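Local coordinates for protein D-alanyl-D-alanine carboxypeptidase (Mycobacterium tuberculosis H37Rv, PDB 4RYE) that shows D,D-carboxypeptidase activity in vitro and probably cleaves the terminal D-Ala-D-Ala of peptidoglycan stem peptides, at residues T48-L53 against D96-V101; L53-L58 against R163-N168; T90-L95 against T175-A180; S102-A107 against S142-P147. All blocks are in the same frame, centred on the assembly; numbering follows the deposited sequence.

Contact 1: residues T48-L53 against D96-V101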
loop_
_atom_site.group_PDB
_atom_site.type_symbol
_atom_site.label_atom_id
_atom_site.label_comp_id
_atom_site.label_asym_id
_atom_site.label_seq_id
_atom_site.Cartn_x
_atom_site.Cartn_y
_atom_site.Cartn_z
ATOM N N THR A 48 -2.506 -1.073 -3.796
ATOM C CA THR A 48 -2.274 -1.230 -2.356
ATOM C C THR A 48 -1.850 -2.660 -2.030
ATOM O O THR A 48 -1.128 -2.898 -1.059
ATOM C CB THR A 48 -3.495 -0.847 -1.499
ATOM O OG1 THR A 48 -4.617 -1.674 -1.848
ATOM C CG2 THR A 48 -3.829 0.630 -1.673
ATOM N N ILE A 49 -2.285 -3.610 -2.854
ATOM C CA ILE A 49 -1.926 -5.010 -2.653
ATOM C C ILE A 49 -0.424 -5.247 -2.846
ATOM O O ILE A 49 0.105 -6.267 -2.409
ATOM C CB ILE A 49 -2.751 -5.957 -3.562
ATOM C CG1 ILE A 49 -3.001 -7.303 -2.871
ATOM C CG2 ILE A 49 -2.053 -6.179 -4.895
ATOM C CD1 ILE A 49 -3.840 -7.212 -1.614
ATOM N N LYS A 50 0.274 -4.299 -3.474
ATOM C CA LYS A 50 1.736 -4.406 -3.585
ATOM C C LYS A 50 2.423 -4.426 -2.220
ATOM O O LYS A 50 3.533 -4.929 -2.091
ATOM C CB LYS A 50 2.316 -3.275 -4.450
ATOM C CG LYS A 50 2.003 -3.390 -5.950
ATOM C CD LYS A 50 2.610 -2.201 -6.693
ATOM C CE LYS A 50 2.600 -2.383 -8.208
ATOM N NZ LYS A 50 1.270 -2.074 -8.777
ATOM N N VAL A 51 1.777 -3.872 -1.201
ATOM C CA VAL A 51 2.320 -3.949 0.157
ATOM C C VAL A 51 2.376 -5.403 0.630
ATOM O O VAL A 51 3.339 -5.836 1.280
ATOM C CB VAL A 51 1.479 -3.110 1.153
ATOM C CG1 VAL A 51 2.037 -3.239 2.565
ATOM C CG2 VAL A 51 1.446 -1.637 0.729
ATOM N N LEU A 52 1.338 -6.159 0.314
ATOM C CA LEU A 52 1.306 -7.579 0.630
ATOM C C LEU A 52 2.390 -8.344 -0.138
ATOM O O LEU A 52 3.026 -9.241 0.405
ATOM C CB LEU A 52 -0.077 -8.145 0.317
ATOM C CG LEU A 52 -0.355 -9.578 0.759
ATOM C CD1 LEU A 52 -0.124 -9.703 2.262
ATOM C CD2 LEU A 52 -1.778 -9.970 0.380
ATOM N N LEU A 53 2.614 -7.989 -1.400
ATOM C CA LEU A 53 3.715 -8.599 -2.154
ATOM C C LEU A 53 5.049 -8.266 -1.488
ATOM O O LEU A 53 5.914 -9.128 -1.350
ATOM C CB LEU A 53 3.717 -8.107 -3.608
ATOM C CG LEU A 53 4.935 -8.519 -4.444
ATOM C CD1 LEU A 53 5.035 -10.025 -4.562
ATOM C CD2 LEU A 53 4.857 -7.873 -5.826
ATOM N N ASP A 96 12.209 -1.104 -4.373
ATOM C CA ASP A 96 12.155 0.347 -4.557
ATOM C C ASP A 96 11.240 0.700 -5.715
ATOM O O ASP A 96 10.415 1.605 -5.603
ATOM C CB ASP A 96 13.550 0.931 -4.833
ATOM C CG ASP A 96 14.445 0.920 -3.601
ATOM O OD1 ASP A 96 13.912 0.872 -2.474
ATOM O OD2 ASP A 96 15.685 0.963 -3.759
ATOM N N GLY A 97 11.401 -0.008 -6.834
ATOM C CA GLY A 97 10.548 0.196 -7.994
ATOM C C GLY A 97 9.097 -0.090 -7.647
ATOM O O GLY A 97 8.189 0.676 -8.015
ATOM N N LEU A 98 8.884 -1.177 -6.908
ATOM C CA LEU A 98 7.545 -1.569 -6.465
ATOM C C LEU A 98 6.870 -0.515 -5.597
ATOM O O LEU A 98 5.703 -0.165 -5.813
ATOM C CB LEU A 98 7.617 -2.876 -5.669
ATOM C CG LEU A 98 6.273 -3.480 -5.275
ATOM C CD1 LEU A 98 5.614 -4.070 -6.510
ATOM C CD2 LEU A 98 6.447 -4.542 -4.195
ATOM N N LEU A 99 7.603 -0.016 -4.607
ATOM C CA LEU A 99 7.007 0.814 -3.569
ATOM C C LEU A 99 7.072 2.317 -3.830
ATOM O O LEU A 99 6.226 3.055 -3.336
ATOM C CB LEU A 99 7.619 0.480 -2.217
ATOM C CG LEU A 99 7.360 -0.952 -1.729
ATOM C CD1 LEU A 99 8.036 -1.158 -0.392
ATOM C CD2 LEU A 99 5.866 -1.257 -1.624
ATOM N N LEU A 100 8.061 2.774 -4.596
ATOM C CA LEU A 100 8.185 4.215 -4.877
ATOM C C LEU A 100 7.393 4.667 -6.105
ATOM O O LEU A 100 6.805 5.753 -6.107
ATOM C CB LEU A 100 9.654 4.633 -5.033
ATOM C CG LEU A 100 10.392 5.062 -3.760
ATOM C CD1 LEU A 100 10.366 3.958 -2.714
ATOM C CD2 LEU A 100 11.826 5.443 -4.075
ATOM N N VAL A 101 7.385 3.851 -7.154
ATOM C CA VAL A 101 6.686 4.243 -8.381
ATOM C C VAL A 101 5.599 3.254 -8.814
ATOM O O VAL A 101 5.071 3.356 -9.928
ATOM C CB VAL A 101 7.661 4.516 -9.558
ATOM C CG1 VAL A 101 8.709 5.552 -9.170
ATOM C CG2 VAL A 101 8.322 3.228 -10.024
#

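Contact 2: residues L53-L58 against R163-N168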
loop_
_atom_site.group_PDB
_atom_site.type_symbol
_atom_site.label_atom_id
_atom_site.label_comp_id
_atom_site.label_asym_id
_atom_site.label_seq_id
_atom_site.Cartn_x
_atom_site.Cartn_y
_atom_site.Cartn_z
ATOM N N LEU A 53 2.614 -7.989 -1.400
ATOM C CA LEU A 53 3.715 -8.599 -2.154
ATOM C C LEU A 53 5.049 -8.266 -1.488
ATOM O O LEU A 53 5.914 -9.128 -1.350
ATOM C CB LEU A 53 3.717 -8.107 -3.608
ATOM C CG LEU A 53 4.935 -8.519 -4.444
ATOM C CD1 LEU A 53 5.035 -10.025 -4.562
ATOM C CD2 LEU A 53 4.857 -7.873 -5.826
ATOM N N ALA A 54 5.217 -7.012 -1.069
ATOM C CA ALA A 54 6.448 -6.594 -0.396
ATOM C C ALA A 54 6.733 -7.413 0.868
ATOM O O ALA A 54 7.881 -7.782 1.126
ATOM C CB ALA A 54 6.418 -5.083 -0.072
ATOM N N LEU A 55 5.698 -7.685 1.658
ATOM C CA LEU A 55 5.849 -8.535 2.847
ATOM C C LEU A 55 6.390 -9.928 2.515
ATOM O O LEU A 55 7.273 -10.442 3.201
ATOM C CB LEU A 55 4.505 -8.706 3.551
ATOM C CG LEU A 55 4.056 -7.638 4.536
ATOM C CD1 LEU A 55 2.620 -7.938 4.959
ATOM C CD2 LEU A 55 4.984 -7.612 5.739
ATOM N N VAL A 56 5.841 -10.551 1.475
ATOM C CA VAL A 56 6.303 -11.869 1.060
ATOM C C VAL A 56 7.767 -11.787 0.609
ATOM O O VAL A 56 8.601 -12.613 1.005
ATOM C CB VAL A 56 5.433 -12.435 -0.082
ATOM C CG1 VAL A 56 6.066 -13.705 -0.659
ATOM C CG2 VAL A 56 4.019 -12.716 0.416
ATOM N N ALA A 57 8.078 -10.787 -0.215
ATOM C CA ALA A 57 9.441 -10.617 -0.727
ATOM C C ALA A 57 10.444 -10.427 0.407
ATOM O O ALA A 57 11.527 -11.007 0.390
ATOM C CB ALA A 57 9.514 -9.435 -1.697
ATOM N N LEU A 58 10.079 -9.613 1.393
ATOM C CA LEU A 58 10.971 -9.343 2.511
ATOM C C LEU A 58 11.162 -10.560 3.394
ATOM O O LEU A 58 12.230 -10.744 3.982
ATOM C CB LEU A 58 10.464 -8.159 3.334
ATOM C CG LEU A 58 10.679 -6.812 2.651
ATOM C CD1 LEU A 58 9.827 -5.749 3.317
ATOM C CD2 LEU A 58 12.159 -6.448 2.687
ATOM N N ARG A 163 0.302 -2.438 8.824
ATOM C CA ARG A 163 0.854 -2.460 10.171
ATOM C C ARG A 163 1.959 -3.512 10.271
ATOM O O ARG A 163 3.008 -3.281 10.886
ATOM C CB ARG A 163 -0.275 -2.763 11.157
ATOM C CG ARG A 163 0.106 -2.696 12.601
ATOM C CD ARG A 163 -1.155 -2.732 13.455
ATOM N NE ARG A 163 -0.826 -2.685 14.870
ATOM C CZ ARG A 163 -1.439 -3.404 15.798
ATOM N NH1 ARG A 163 -2.422 -4.238 15.457
ATOM N NH2 ARG A 163 -1.059 -3.297 17.061
ATOM N N ALA A 164 1.728 -4.663 9.650
ATOM C CA ALA A 164 2.738 -5.720 9.624
ATOM C C ALA A 164 3.954 -5.268 8.823
ATOM O O ALA A 164 5.099 -5.547 9.199
ATOM C CB ALA A 164 2.154 -7.016 9.036
ATOM N N ALA A 165 3.711 -4.580 7.710
ATOM C CA ALA A 165 4.799 -4.113 6.866
ATOM C C ALA A 165 5.639 -3.051 7.573
ATOM O O ALA A 165 6.860 -3.062 7.475
ATOM C CB ALA A 165 4.268 -3.587 5.527
HETATM N N MSE A 166 4.989 -2.140 8.288
HETATM C CA MSE A 166 5.694 -1.071 8.998
HETATM C C MSE A 166 6.591 -1.591 10.110
HETATM O O MSE A 166 7.531 -0.910 10.535
HETATM C CB MSE A 166 4.702 -0.056 9.568
HETATM C CG MSE A 166 4.090 0.868 8.510
HETATM SE SE MSE A 166 5.430 1.950 7.552
HETATM C CE MSE A 166 6.330 2.738 9.090
ATOM N N ALA A 167 6.294 -2.792 10.594
ATOM C CA ALA A 167 7.112 -3.404 11.631
ATOM C C ALA A 167 8.463 -3.849 11.080
ATOM O O ALA A 167 9.428 -4.006 11.826
ATOM C CB ALA A 167 6.381 -4.575 12.258
ATOM N N ASN A 168 8.532 -4.057 9.768
ATOM C CA ASN A 168 9.781 -4.450 9.121
ATOM C C ASN A 168 10.640 -3.211 8.850
ATOM O O ASN A 168 10.206 -2.286 8.140
ATOM C CB ASN A 168 9.477 -5.186 7.811
ATOM C CG ASN A 168 10.721 -5.704 7.132
ATOM O OD1 ASN A 168 11.555 -4.931 6.672
ATOM N ND2 ASN A 168 10.843 -7.024 7.042
#

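Contact 3: residues T90-L95 against T175-A180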
loop_
_atom_site.group_PDB
_atom_site.type_symbol
_atom_site.label_atom_id
_atom_site.label_comp_id
_atom_site.label_asym_id
_atom_site.label_seq_id
_atom_site.Cartn_x
_atom_site.Cartn_y
_atom_site.Cartn_z
ATOM N N THR A 90 18.488 -6.392 -8.374
ATOM C CA THR A 90 18.427 -6.935 -7.017
ATOM C C THR A 90 17.008 -6.847 -6.484
ATOM O O THR A 90 16.190 -6.047 -6.967
ATOM C CB THR A 90 19.340 -6.179 -6.042
ATOM O OG1 THR A 90 18.856 -4.838 -5.896
ATOM C CG2 THR A 90 20.770 -6.152 -6.543
ATOM N N ALA A 91 16.712 -7.670 -5.483
ATOM C CA ALA A 91 15.429 -7.591 -4.793
ATOM C C ALA A 91 15.188 -6.188 -4.249
ATOM O O ALA A 91 14.068 -5.695 -4.293
ATOM C CB ALA A 91 15.366 -8.612 -3.666
ATOM N N ARG A 92 16.234 -5.553 -3.724
ATOM C CA ARG A 92 16.100 -4.204 -3.170
ATOM C C ARG A 92 15.695 -3.226 -4.273
ATOM O O ARG A 92 14.762 -2.436 -4.104
ATOM C CB ARG A 92 17.407 -3.743 -2.506
ATOM C CG ARG A 92 17.389 -2.287 -2.012
ATOM C CD ARG A 92 16.257 -2.085 -1.014
ATOM N NE ARG A 92 16.092 -0.703 -0.563
ATOM C CZ ARG A 92 16.585 -0.228 0.580
ATOM N NH1 ARG A 92 17.295 -1.016 1.383
ATOM N NH2 ARG A 92 16.375 1.035 0.921
ATOM N N GLN A 93 16.384 -3.301 -5.404
ATOM C CA GLN A 93 16.071 -2.442 -6.539
ATOM C C GLN A 93 14.625 -2.645 -6.961
ATOM O O GLN A 93 13.923 -1.683 -7.250
ATOM C CB GLN A 93 17.012 -2.723 -7.716
ATOM C CG GLN A 93 18.426 -2.180 -7.533
ATOM C CD GLN A 93 19.437 -2.788 -8.493
ATOM O OE1 GLN A 93 19.183 -3.808 -9.136
ATOM N NE2 GLN A 93 20.594 -2.153 -8.595
ATOM N N LEU A 94 14.179 -3.897 -6.989
ATOM C CA LEU A 94 12.817 -4.188 -7.422
ATOM C C LEU A 94 11.803 -3.698 -6.395
ATOM O O LEU A 94 10.733 -3.206 -6.766
ATOM C CB LEU A 94 12.632 -5.681 -7.739
ATOM C CG LEU A 94 13.414 -6.235 -8.944
ATOM C CD1 LEU A 94 13.261 -7.758 -9.081
ATOM C CD2 LEU A 94 12.969 -5.548 -10.217
ATOM N N LEU A 95 12.143 -3.807 -5.108
ATOM C CA LEU A 95 11.256 -3.330 -4.044
ATOM C C LEU A 95 11.121 -1.802 -4.056
ATOM O O LEU A 95 10.040 -1.270 -3.785
ATOM C CB LEU A 95 11.730 -3.812 -2.665
ATOM C CG LEU A 95 11.402 -5.264 -2.335
ATOM C CD1 LEU A 95 12.190 -5.738 -1.120
ATOM C CD2 LEU A 95 9.917 -5.397 -2.083
ATOM N N THR A 175 9.501 2.844 2.246
ATOM C CA THR A 175 8.245 3.568 2.047
ATOM C C THR A 175 8.418 5.058 2.376
ATOM O O THR A 175 7.679 5.921 1.875
ATOM C CB THR A 175 7.078 2.897 2.835
ATOM O OG1 THR A 175 5.818 3.410 2.375
ATOM C CG2 THR A 175 7.216 3.125 4.342
ATOM N N ALA A 176 9.435 5.362 3.179
ATOM C CA ALA A 176 9.719 6.741 3.566
ATOM C C ALA A 176 10.837 7.427 2.749
ATOM O O ALA A 176 11.014 8.644 2.865
ATOM C CB ALA A 176 10.022 6.822 5.063
ATOM N N GLU A 177 11.583 6.668 1.941
ATOM C CA GLU A 177 12.629 7.247 1.072
ATOM C C GLU A 177 12.046 8.243 0.080
ATOM O O GLU A 177 11.048 7.946 -0.584
ATOM C CB GLU A 177 13.322 6.166 0.220
ATOM C CG GLU A 177 14.136 5.107 0.924
ATOM C CD GLU A 177 14.483 3.971 -0.040
ATOM O OE1 GLU A 177 13.943 3.976 -1.168
ATOM O OE2 GLU A 177 15.280 3.077 0.314
ATOM N N PRO A 178 12.686 9.420 -0.062
ATOM C CA PRO A 178 12.198 10.347 -1.083
ATOM C C PRO A 178 12.569 9.879 -2.490
ATOM O O PRO A 178 11.905 10.249 -3.452
ATOM C CB PRO A 178 12.921 11.660 -0.745
ATOM C CG PRO A 178 14.157 11.246 -0.003
ATOM C CD PRO A 178 13.757 10.005 0.768
ATOM N N SER A 179 13.611 9.058 -2.599
ATOM C CA SER A 179 14.121 8.661 -3.904
ATOM C C SER A 179 14.971 7.408 -3.806
ATOM O O SER A 179 15.358 6.985 -2.714
ATOM C CB SER A 179 14.952 9.791 -4.518
ATOM O OG SER A 179 16.076 10.078 -3.702
ATOM N N ALA A 180 15.262 6.813 -4.958
ATOM C CA ALA A 180 16.140 5.657 -5.007
ATOM C C ALA A 180 16.795 5.593 -6.369
ATOM O O ALA A 180 16.294 6.177 -7.333
ATOM C CB ALA A 180 15.361 4.375 -4.730
#

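Contact 4: residues S102-A107 against S142-P147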
loop_
_atom_site.group_PDB
_atom_site.type_symbol
_atom_site.label_atom_id
_atom_site.label_comp_id
_atom_site.label_asym_id
_atom_site.label_seq_id
_atom_site.Cartn_x
_atom_site.Cartn_y
_atom_site.Cartn_z
ATOM N N SER A 102 5.262 2.314 -7.929
ATOM C CA SER A 102 4.195 1.344 -8.184
ATOM C C SER A 102 4.429 0.555 -9.475
ATOM O O SER A 102 3.501 0.334 -10.259
ATOM C CB SER A 102 2.835 2.046 -8.256
ATOM O OG SER A 102 1.795 1.143 -7.918
ATOM N N GLY A 103 5.667 0.126 -9.692
ATOM C CA GLY A 103 6.033 -0.520 -10.943
ATOM C C GLY A 103 5.422 -1.901 -11.057
ATOM O O GLY A 103 5.719 -2.771 -10.247
ATOM N N ASN A 104 4.569 -2.109 -12.059
ATOM C CA ASN A 104 3.971 -3.423 -12.264
ATOM C C ASN A 104 5.024 -4.395 -12.775
ATOM O O ASN A 104 4.972 -5.587 -12.475
ATOM C CB ASN A 104 2.790 -3.339 -13.236
ATOM C CG ASN A 104 1.623 -2.569 -12.651
ATOM O OD1 ASN A 104 1.299 -2.731 -11.477
ATOM N ND2 ASN A 104 0.999 -1.717 -13.457
ATOM N N ASP A 105 5.979 -3.878 -13.543
ATOM C CA ASP A 105 7.097 -4.692 -14.017
ATOM C C ASP A 105 7.964 -5.128 -12.838
ATOM O O ASP A 105 8.483 -6.242 -12.818
ATOM C CB ASP A 105 7.911 -3.971 -15.102
ATOM C CG ASP A 105 8.367 -2.576 -14.684
ATOM O OD1 ASP A 105 7.890 -2.057 -13.647
ATOM O OD2 ASP A 105 9.205 -1.991 -15.416
ATOM N N ALA A 106 8.093 -4.262 -11.839
ATOM C CA ALA A 106 8.802 -4.611 -10.615
ATOM C C ALA A 106 8.066 -5.721 -9.856
ATOM O O ALA A 106 8.687 -6.655 -9.334
ATOM C CB ALA A 106 8.949 -3.386 -9.739
ATOM N N ALA A 107 6.743 -5.605 -9.779
ATOM C CA ALA A 107 5.927 -6.631 -9.144
ATOM C C ALA A 107 6.069 -7.973 -9.851
ATOM O O ALA A 107 6.240 -9.008 -9.211
ATOM C CB ALA A 107 4.458 -6.206 -9.089
ATOM N N SER A 142 0.554 -7.520 -8.759
ATOM C CA SER A 142 0.591 -6.061 -8.940
ATOM C C SER A 142 -0.685 -5.336 -8.507
ATOM O O SER A 142 -0.656 -4.128 -8.250
ATOM C CB SER A 142 0.861 -5.730 -10.400
ATOM O OG SER A 142 -0.240 -6.128 -11.195
ATOM N N GLY A 143 -1.802 -6.062 -8.455
ATOM C CA GLY A 143 -3.092 -5.451 -8.165
ATOM C C GLY A 143 -3.859 -5.151 -9.436
ATOM O O GLY A 143 -4.988 -4.661 -9.401
ATOM N N LEU A 144 -3.237 -5.432 -10.573
ATOM C CA LEU A 144 -3.934 -5.339 -11.847
ATOM C C LEU A 144 -5.016 -6.407 -11.861
ATOM O O LEU A 144 -4.919 -7.398 -11.132
ATOM C CB LEU A 144 -2.962 -5.572 -13.004
ATOM C CG LEU A 144 -1.969 -4.448 -13.307
ATOM C CD1 LEU A 144 -0.970 -4.874 -14.377
ATOM C CD2 LEU A 144 -2.728 -3.217 -13.756
ATOM N N ASP A 145 -6.058 -6.210 -12.662
ATOM C CA ASP A 145 -7.058 -7.259 -12.823
ATOM C C ASP A 145 -6.369 -8.490 -13.403
ATOM O O ASP A 145 -5.556 -8.382 -14.318
ATOM C CB ASP A 145 -8.206 -6.806 -13.737
ATOM C CG ASP A 145 -9.089 -5.743 -13.095
ATOM O OD1 ASP A 145 -9.280 -5.797 -11.868
ATOM O OD2 ASP A 145 -9.602 -4.856 -13.817
ATOM N N GLY A 146 -6.663 -9.656 -12.845
ATOM C CA GLY A 146 -6.124 -10.890 -13.379
ATOM C C GLY A 146 -7.223 -11.806 -13.866
ATOM O O GLY A 146 -8.399 -11.434 -13.871
ATOM N N PRO A 147 -6.842 -13.015 -14.286
ATOM C CA PRO A 147 -7.805 -14.034 -14.703
ATOM C C PRO A 147 -8.728 -14.419 -13.552
ATOM O O PRO A 147 -9.877 -14.786 -13.796
ATOM C CB PRO A 147 -6.912 -15.215 -15.094
ATOM C CG PRO A 147 -5.599 -14.588 -15.459
ATOM C CD PRO A 147 -5.449 -13.445 -14.498
#

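Contact 1: residues T48-L53 against D96-V101
Lys50 and Leu98 mark the closest backbone approach, with their CA atoms 7.1 Å apart. Helix 50-60 here lies beside the end of helix 91-100. Lys50 belongs to the SxxK motif of the penicillin-binding enzymes. It is probably the proton acceptor, and Ser47 probably carries the acyl-ester. The buried contact is apolar, and no hydrogen bond joins the two segments. The Leu98 methyl CD1 lies alongside the aliphatic part of Lys50. Leu98 CD1 is 3.5 Å from Lys50 CD and 3.7 Å from Lys50 CG. Lys50 CB and CE are also close to it. The other methyl, Leu98 CD2, comes 3.6 Å from Lys50 O. Leu98 CD2 is also 4.0 Å from Leu53 CD2. Leu98 has CG anti to the backbone N (chi1 -174°), which puts both methyls within reach of Lys50 and of Leu53. Leu99 is more distant and brings only CD2 to the backbone of Lys50. The Lys50 chain is nearly straight to CE and bends at its last torsion (chi4 80°). That bend carries the amine away from the leucines. Lys50 NZ bonds to Ser47 OG, to Asn104 OD1 and to Ser142 O. A weak bond to Ser102 OG adds a fourth partner. Leucine thus covers the carbon chain of the lysine, while its nitrogen is bonded to polar atoms at and beside the active site. On the leucine side, Leu53 CD2 lies 3.9 Å from Leu98 CD1.

Contact 2: residues L53-L58 against R163-N168
Leu55 and Ala165 bring helices 50-60 and 155-166 close together, with their CA atoms 6.1 Å apart. The two segments run in broadly the same direction. At Leu58 and Asn168 the CA separation has grown to 8.3 Å. This is helix-to-helix packing in the helical part of the penicillin-binding fold, on the helix that carries the SxxK lysine. The contact is partly buried, and no hydrogen bond crosses it. Leu55 does most of the touching. Its methyl CD2 lies against the backbone of helix 155-166, with Ala165 CA 3.7 Å from Leu55 CD2. The methyl of Ala165 packs beside it, its CB 4.1 Å from Leu55 CD2. The second methyl, Leu55 CD1, meets Ala164 CB at 4.2 Å. The branched end of Leu55 therefore fits onto two consecutive alanines, whose small side chains allow the backbones to come this near. Further along, Leu58 lies beside the amide of Asn168. Leu58 CD1 is 3.9 Å from Asn168 OD1, and Leu58 CB is 3.9 Å from Asn168 ND2. Both are van der Waals contacts. The first torsion of Asn168 is extended (chi1 -176°), and its amide comes to lie beside Leu58. The amide oxygen has its hydrogen bonds elsewhere. Asn168 is the N-cap of helix 169-176, and its OD1 accepts from Phe171 N and, weakly, from Val170 N. Phe171 also touches both Leu58 and Ala165, so helix 169-176 borders the contact. Leu95 of helix 91-100 packs on Ala54, Ala57 and Leu58. Leu131 covers Leu55 and Ala164.

Contact 3: residues T90-L95 against T175-A180
Arg92 and Glu177 meet in a salt bridge at the surface, in the first turn of helix 91-100, which starts with a capping box. The two side chains come from opposite directions, and the guanidinium and carboxylate planes are 17° apart, nearly coplanar. Arg92 NH2 donates to Glu177 OE2 at the guanidinium edge. The modelled length of 2.4 Å between Arg92 NH2 and Glu177 OE2 is too short to be taken literally. Arg92 has a second acidic partner in Asp96, whose OD1 bridges to Arg92 NE. Arg92 NH2 also makes a weak bond to Gln173 OE1. Glu177 OE1 lies near Asp96 OD1, and the arginine probably offsets the repulsion between these two acids. The linker and the helix end before it have their own bonds: Thr175 O and Glu177 O both accept from Asn193 ND2, and Thr175 OG1 pairs with Gly207 N. The bridge therefore joins the first turn of helix 91-100 to the linker between helix 169-176 and strand 179-184. In the capping box, Gln93 N donates to Thr90 OG1, 3.0 Å away. In return Gln93 OE1 accepts from Thr90 N at 2.8 Å, with that nitrogen 39° above the Gln93 carbonyl plane.

Contact 4: residues S102-A107 against S142-P147
Asn104 has CG anti to the carbonyl carbon (chi1 -68°), which turns its carboxamide toward Ser142. Ser142 places OG between its backbone N and carbonyl carbon (chi1 67°), where it can accept from Leu144 N. That bond, 3.1 Å from Leu144 N to Ser142 OG, closes an ST turn, and Leu144 lies just beyond it, against Asn104. Across the contact, Asn104 OD1 rests 3.2 Å from Ser142 CB. Ser142 OG is further from Asn104 OD1, at 3.7 Å, and no hydrogen bond joins them. Leu144 approaches the other end of the amide, with Leu144 CD1 3.8 Å from Asn104 ND2. One helical turn on, Ala107 CB packs 3.9 Å from Ser142 CB. Ser102, Gly103 and Asn104 fit the SxN motif of penicillin-binding enzymes. Ser102, probably an active-site residue, has its OG bonded to Ser47 OG and to Lys208 NZ, the latter probably of the KTG-type motif. Both ends of the Asn104 amide are engaged outside the contact, OD1 by Lys50 NZ and ND2 by Glu77 O. Together these bonds would hold the amide in one rotation. With the carbon atoms of Ser142 and Leu144 against it, the amide is probably kept presenting its oxygen to the lysine.

From the N terminus, helix 50-60 opens contact 1 and then contact 2. Helix 91-100 next opens contact 3 and, at its end, closes contact 1. Contact 4 opens at once, at the start of helix 104-113, and closes in the loop before helix 155-166. Contact 2 closes at the end of that helix, and contact 3 just after helix 169-176. Contact 1 crosses contacts 2 and 3, and those two cross each other. Contact 4 lies within the spans of both, and in series with contact 1. Leu53, shared by the segments of contacts 1 and 2, also meets Ala107 of contact 4. Contacts 1, 2 and 4 join elements around or near the active site; contact 3 ties helix 91-100 to the linker before strand 179-184.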